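Local coordinates for protein malonyl-CoA decarboxylase (Rhodopseudomonas palustris, PDB 4KSA) that probably catalyses the decarboxylation of malonyl-CoA and has a magnesium-binding site, at residues V357-L366 / R389-G397. Numbering follows the deposited sequence.
Sequences VLQLAAAYFL and RLDRLNFLG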
ATOM      1  N   VAL A 357     -24.490 -46.817 -15.158  1.00 58.11           N
ATOM      2  CA  VAL A 357     -23.910 -45.955 -14.136  1.00 56.30           C
ATOM      3  C   VAL A 357     -24.332 -44.497 -14.296  1.00 57.11           C
ATOM      4  O   VAL A 357     -24.929 -43.920 -13.386  1.00 57.31           O
ATOM      5  CB  VAL A 357     -22.373 -46.053 -14.120  1.00 53.63           C
ATOM      6  CG1 VAL A 357     -21.784 -44.925 -13.325  1.00 51.92           C
ATOM      7  CG2 VAL A 357     -21.965 -47.361 -13.494  1.00 52.26           C
ATOM      8  N   LEU A 358     -24.037 -43.901 -15.444  1.00 57.14           N
ATOM      9  CA  LEU A 358     -24.407 -42.510 -15.678  1.00 58.47           C
ATOM     10  C   LEU A 358     -25.856 -42.237 -15.315  1.00 59.81           C
ATOM     11  O   LEU A 358     -26.194 -41.158 -14.848  1.00 61.83           O
ATOM     12  CB  LEU A 358     -24.186 -42.134 -17.140  1.00 58.42           C
ATOM     13  CG  LEU A 358     -22.732 -42.137 -17.595  1.00 59.59           C
ATOM     14  CD1 LEU A 358     -22.647 -41.724 -19.047  1.00 59.79           C
ATOM     15  CD2 LEU A 358     -21.929 -41.195 -16.724  1.00 61.40           C
ATOM     16  N   GLN A 359     -26.720 -43.216 -15.530  1.00 61.64           N
ATOM     17  CA  GLN A 359     -28.124 -43.028 -15.221  1.00 62.82           C
ATOM     18  C   GLN A 359     -28.378 -43.095 -13.719  1.00 61.98           C
ATOM     19  O   GLN A 359     -29.289 -42.451 -13.211  1.00 62.81           O
ATOM     20  CB  GLN A 359     -28.962 -44.074 -15.941  1.00 65.32           C
ATOM     21  CG  GLN A 359     -30.448 -43.820 -15.825  1.00 69.74           C
ATOM     22  CD  GLN A 359     -31.252 -45.037 -16.202  1.00 72.76           C
ATOM     23  OE1 GLN A 359     -31.201 -45.503 -17.349  1.00 71.44           O
ATOM     24  NE2 GLN A 359     -31.999 -45.574 -15.230  1.00 74.27           N
ATOM     25  N   LEU A 360     -27.584 -43.889 -13.013  1.00 60.65           N
ATOM     26  CA  LEU A 360     -27.729 -43.991 -11.570  1.00 59.53           C
ATOM     27  C   LEU A 360     -27.169 -42.701 -10.973  1.00 59.68           C
ATOM     28  O   LEU A 360     -27.736 -42.131 -10.028  1.00 60.38           O
ATOM     29  CB  LEU A 360     -26.949 -45.192 -11.041  1.00 59.03           C
ATOM     30  CG  LEU A 360     -27.607 -46.546 -11.274  1.00 58.10           C
ATOM     31  CD1 LEU A 360     -26.669 -47.663 -10.850  1.00 56.33           C
ATOM     32  CD2 LEU A 360     -28.907 -46.591 -10.485  1.00 57.16           C
ATOM     33  N   ALA A 361     -26.061 -42.237 -11.545  1.00 57.27           N
ATOM     34  CA  ALA A 361     -25.428 -41.012 -11.087  1.00 55.19           C
ATOM     35  C   ALA A 361     -26.431 -39.865 -11.143  1.00 54.76           C
ATOM     36  O   ALA A 361     -26.511 -39.059 -10.220  1.00 55.57           O
ATOM     37  CB  ALA A 361     -24.226 -40.699 -11.940  1.00 53.52           C
ATOM     38  N   ALA A 362     -27.206 -39.800 -12.219  1.00 53.23           N
ATOM     39  CA  ALA A 362     -28.198 -38.743 -12.374  1.00 52.24           C
ATOM     40  C   ALA A 362     -29.232 -38.729 -11.240  1.00 51.40           C
ATOM     41  O   ALA A 362     -29.598 -37.669 -10.741  1.00 50.39           O
ATOM     42  CB  ALA A 362     -28.893 -38.883 -13.715  1.00 52.39           C
ATOM     43  N   ALA A 363     -29.710 -39.898 -10.831  1.00 51.42           N
ATOM     44  CA  ALA A 363     -30.687 -39.946  -9.752  1.00 51.96           C
ATOM     45  C   ALA A 363     -29.959 -39.528  -8.478  1.00 52.85           C
ATOM     46  O   ALA A 363     -30.527 -38.857  -7.618  1.00 53.33           O
ATOM     47  CB  ALA A 363     -31.255 -41.346  -9.601  1.00 50.98           C
ATOM     48  N   TYR A 364     -28.697 -39.932  -8.367  1.00 51.98           N
ATOM     49  CA  TYR A 364     -27.878 -39.568  -7.217  1.00 51.51           C
ATOM     50  C   TYR A 364     -27.874 -38.033  -7.110  1.00 50.27           C
ATOM     51  O   TYR A 364     -28.396 -37.446  -6.162  1.00 49.44           O
ATOM     52  CB  TYR A 364     -26.453 -40.088  -7.427  1.00 51.29           C
ATOM     53  CG  TYR A 364     -25.456 -39.617  -6.402  1.00 52.20           C
ATOM     54  CD1 TYR A 364     -25.638 -39.888  -5.050  1.00 52.85           C
ATOM     55  CD2 TYR A 364     -24.312 -38.922  -6.786  1.00 53.52           C
ATOM     56  CE1 TYR A 364     -24.703 -39.484  -4.098  1.00 52.49           C
ATOM     57  CE2 TYR A 364     -23.365 -38.512  -5.840  1.00 53.39           C
ATOM     58  CZ  TYR A 364     -23.569 -38.800  -4.498  1.00 52.16           C
ATOM     59  OH  TYR A 364     -22.630 -38.429  -3.566  1.00 51.21           O
ATOM     60  N   PHE A 365     -27.298 -37.396  -8.114  1.00 47.85           N
ATOM     61  CA  PHE A 365     -27.215 -35.956  -8.156  1.00 48.30           C
ATOM     62  C   PHE A 365     -28.548 -35.240  -8.083  1.00 49.97           C
ATOM     63  O   PHE A 365     -28.709 -34.316  -7.289  1.00 52.02           O
ATOM     64  CB  PHE A 365     -26.488 -35.529  -9.423  1.00 47.55           C
ATOM     65  CG  PHE A 365     -25.008 -35.730  -9.363  1.00 46.80           C
ATOM     66  CD1 PHE A 365     -24.331 -36.315 -10.425  1.00 46.71           C
ATOM     67  CD2 PHE A 365     -24.278 -35.278  -8.268  1.00 46.24           C
ATOM     68  CE1 PHE A 365     -22.947 -36.441 -10.401  1.00 47.13           C
ATOM     69  CE2 PHE A 365     -22.896 -35.398  -8.234  1.00 45.34           C
ATOM     70  CZ  PHE A 365     -22.227 -35.979  -9.301  1.00 46.40           C
ATOM     71  N   LEU A 366     -29.509 -35.653  -8.900  1.00 51.05           N
ATOM     72  CA  LEU A 366     -30.796 -34.974  -8.912  1.00 53.31           C
ATOM     73  C   LEU A 366     -31.835 -35.408  -7.893  1.00 55.71           C
ATOM     74  O   LEU A 366     -32.739 -34.633  -7.575  1.00 57.29           O
ATOM     75  CB  LEU A 366     -31.414 -35.042 -10.307  1.00 51.86           C
ATOM     76  CG  LEU A 366     -30.891 -34.042 -11.337  1.00 50.92           C
ATOM     77  CD1 LEU A 366     -29.393 -34.064 -11.385  1.00 53.07           C
ATOM     78  CD2 LEU A 366     -31.449 -34.392 -12.691  1.00 53.77           C
ATOM     79  N   ARG A 389     -24.208 -24.884 -12.432  1.00 53.57           N
ATOM     80  CA  ARG A 389     -25.150 -25.786 -13.098  1.00 54.13           C
ATOM     81  C   ARG A 389     -24.453 -27.123 -13.322  1.00 54.19           C
ATOM     82  O   ARG A 389     -23.294 -27.147 -13.734  1.00 52.82           O
ATOM     83  CB  ARG A 389     -25.545 -25.194 -14.463  1.00 56.54           C
ATOM     84  CG  ARG A 389     -26.253 -26.161 -15.433  1.00 58.54           C
ATOM     85  CD  ARG A 389     -26.664 -25.469 -16.745  1.00 57.78           C
ATOM     86  NE  ARG A 389     -25.701 -25.680 -17.827  1.00 59.52           N
ATOM     87  CZ  ARG A 389     -25.504 -24.830 -18.840  1.00 59.81           C
ATOM     88  NH1 ARG A 389     -24.608 -25.101 -19.784  1.00 58.29           N
ATOM     89  NH2 ARG A 389     -26.191 -23.696 -18.902  1.00 59.28           N
ATOM     90  N   LEU A 390     -25.137 -28.230 -13.033  1.00 54.11           N
ATOM     91  CA  LEU A 390     -24.552 -29.551 -13.272  1.00 54.00           C
ATOM     92  C   LEU A 390     -24.611 -29.739 -14.797  1.00 53.76           C
ATOM     93  O   LEU A 390     -25.680 -29.949 -15.353  1.00 53.18           O
ATOM     94  CB  LEU A 390     -25.368 -30.619 -12.559  1.00 53.22           C
ATOM     95  CG  LEU A 390     -24.923 -32.052 -12.851  1.00 54.29           C
ATOM     96  CD1 LEU A 390     -23.429 -32.212 -12.590  1.00 53.69           C
ATOM     97  CD2 LEU A 390     -25.741 -33.005 -11.987  1.00 54.64           C
ATOM     98  N   ASP A 391     -23.459 -29.669 -15.455  1.00 52.90           N
ATOM     99  CA  ASP A 391     -23.403 -29.720 -16.908  1.00 53.86           C
ATOM    100  C   ASP A 391     -23.084 -31.039 -17.630  1.00 55.39           C
ATOM    101  O   ASP A 391     -23.598 -31.275 -18.721  1.00 57.19           O
ATOM    102  CB  ASP A 391     -22.436 -28.636 -17.390  1.00 53.89           C
ATOM    103  CG  ASP A 391     -22.796 -28.086 -18.756  1.00 53.88           C
ATOM    104  OD1 ASP A 391     -23.938 -27.604 -18.918  1.00 52.27           O
ATOM    105  OD2 ASP A 391     -21.928 -28.122 -19.661  1.00 54.51           O
ATOM    106  N   ARG A 392     -22.244 -31.892 -17.063  1.00 54.54           N
ATOM    107  CA  ARG A 392     -21.933 -33.147 -17.727  1.00 53.97           C
ATOM    108  C   ARG A 392     -21.345 -34.189 -16.798  1.00 53.93           C
ATOM    109  O   ARG A 392     -20.601 -33.858 -15.894  1.00 54.19           O
ATOM    110  CB  ARG A 392     -20.977 -32.909 -18.899  1.00 53.64           C
ATOM    111  CG  ARG A 392     -19.900 -33.984 -19.048  1.00 56.62           C
ATOM    112  CD  ARG A 392     -19.495 -34.184 -20.489  1.00 57.05           C
ATOM    113  NE  ARG A 392     -19.225 -32.924 -21.163  1.00 62.40           N
ATOM    114  CZ  ARG A 392     -18.029 -32.346 -21.251  1.00 65.63           C
ATOM    115  NH1 ARG A 392     -17.903 -31.185 -21.891  1.00 66.35           N
ATOM    116  NH2 ARG A 392     -16.962 -32.933 -20.715  1.00 65.51           N
ATOM    117  N   LEU A 393     -21.678 -35.452 -17.042  1.00 55.03           N
ATOM    118  CA  LEU A 393     -21.177 -36.558 -16.233  1.00 55.68           C
ATOM    119  C   LEU A 393     -20.061 -37.230 -17.018  1.00 56.34           C
ATOM    120  O   LEU A 393     -20.268 -37.657 -18.143  1.00 58.86           O
ATOM    121  CB  LEU A 393     -22.309 -37.544 -15.947  1.00 53.67           C
ATOM    122  CG  LEU A 393     -23.600 -36.918 -15.409  1.00 51.49           C
ATOM    123  CD1 LEU A 393     -24.598 -38.005 -15.060  1.00 51.52           C
ATOM    124  CD2 LEU A 393     -23.292 -36.093 -14.178  1.00 52.66           C
ATOM    125  N   ASN A 394     -18.875 -37.327 -16.434  1.00 57.38           N
ATOM    126  CA  ASN A 394     -17.750 -37.912 -17.143  1.00 58.47           C
ATOM    127  C   ASN A 394     -17.403 -39.321 -16.720  1.00 60.52           C
ATOM    128  O   ASN A 394     -16.553 -39.518 -15.854  1.00 61.60           O
ATOM    129  CB  ASN A 394     -16.514 -37.030 -16.981  1.00 58.58           C
ATOM    130  CG  ASN A 394     -16.729 -35.634 -17.504  1.00 59.45           C
ATOM    131  OD1 ASN A 394     -17.003 -35.440 -18.686  1.00 60.96           O
ATOM    132  ND2 ASN A 394     -16.614 -34.647 -16.624  1.00 60.66           N
ATOM    133  N   PHE A 395     -18.041 -40.304 -17.349  1.00 62.29           N
ATOM    134  CA  PHE A 395     -17.768 -41.700 -17.033  1.00 61.89           C
ATOM    135  C   PHE A 395     -16.267 -41.951 -17.198  1.00 61.60           C
ATOM    136  O   PHE A 395     -15.661 -41.510 -18.175  1.00 61.43           O
ATOM    137  CB  PHE A 395     -18.552 -42.628 -17.972  1.00 61.68           C
ATOM    138  CG  PHE A 395     -18.459 -44.083 -17.595  1.00 61.64           C
ATOM    139  CD1 PHE A 395     -19.192 -44.583 -16.518  1.00 61.82           C
ATOM    140  CD2 PHE A 395     -17.599 -44.938 -18.271  1.00 59.73           C
ATOM    141  CE1 PHE A 395     -19.062 -45.915 -16.121  1.00 60.44           C
ATOM    142  CE2 PHE A 395     -17.463 -46.272 -17.876  1.00 60.67           C
ATOM    143  CZ  PHE A 395     -18.194 -46.758 -16.801  1.00 59.45           C
ATOM    144  N   LEU A 396     -15.675 -42.646 -16.231  1.00 61.23           N
ATOM    145  CA  LEU A 396     -14.250 -42.965 -16.266  1.00 59.93           C
ATOM    146  C   LEU A 396     -13.325 -41.769 -16.484  1.00 59.52           C
ATOM    147  O   LEU A 396     -12.367 -41.844 -17.246  1.00 57.09           O
ATOM    148  CB  LEU A 396     -13.984 -44.029 -17.331  1.00 59.41           C
ATOM    149  CG  LEU A 396     -14.373 -45.449 -16.913  1.00 60.09           C
ATOM    150  CD1 LEU A 396     -14.129 -46.450 -18.039  1.00 58.04           C
ATOM    151  CD2 LEU A 396     -13.547 -45.812 -15.694  1.00 61.28           C
ATOM    152  N   GLY A 397     -13.614 -40.665 -15.806  1.00 60.67           N
ATOM    153  CA  GLY A 397     -12.771 -39.494 -15.933  1.00 63.60           C
ATOM    154  C   GLY A 397     -11.500 -39.663 -15.113  1.00 65.59           C
ATOM    155  O   GLY A 397     -10.437 -39.158 -15.480  1.00 66.30           O
TER
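The Phe365 ring is approached obliquely by the CD2 methyls of Leu390 and Leu393, while Tyr364 CD2 stands over one face near the ring's border; the Phe395 ring is met at its edge by Val357 CB and Leu358 CD2. These rings belong to a helix-on-sheet packing in the acetyltransferase-like C-terminal domain, where segment 357-366 of helix 347-367 lies over strand 389-394, outermost in this chain's sheet, the local axes approaching to 9.5 Å with N-to-C directions 132° apart. No hydrogen bond joins the two segments, so apolar side chains carry the contact. Leu393 divides its methyls: CD2 lies 3.8 Å from Phe365 CE1, whereas CD1 lies against the helix backbone at Leu358 O and near Ala361 CB. Leu358 and Leu393 run alongside in opposing senses, Leu358 CD2 3.8 Å from Leu393 CB. Phe395 has CG anti to the backbone N (chi1 -173°), which carries its ring to Val357, with CE1 3.9 Å from Val357 CB. Replacing Phe365 with an alanine would probably open a gap beside Leu393 CD2 and leave Leu390 with less to pack against. Strand 411-416 flanks the strand, and a classic beta bulge sets Asp391 and Arg392 both against Asn413. At the other end of the contact, Leu390 CD2 touches both Phe365 CB at 3.7 Å and Leu366 CD1 at 3.8 Å.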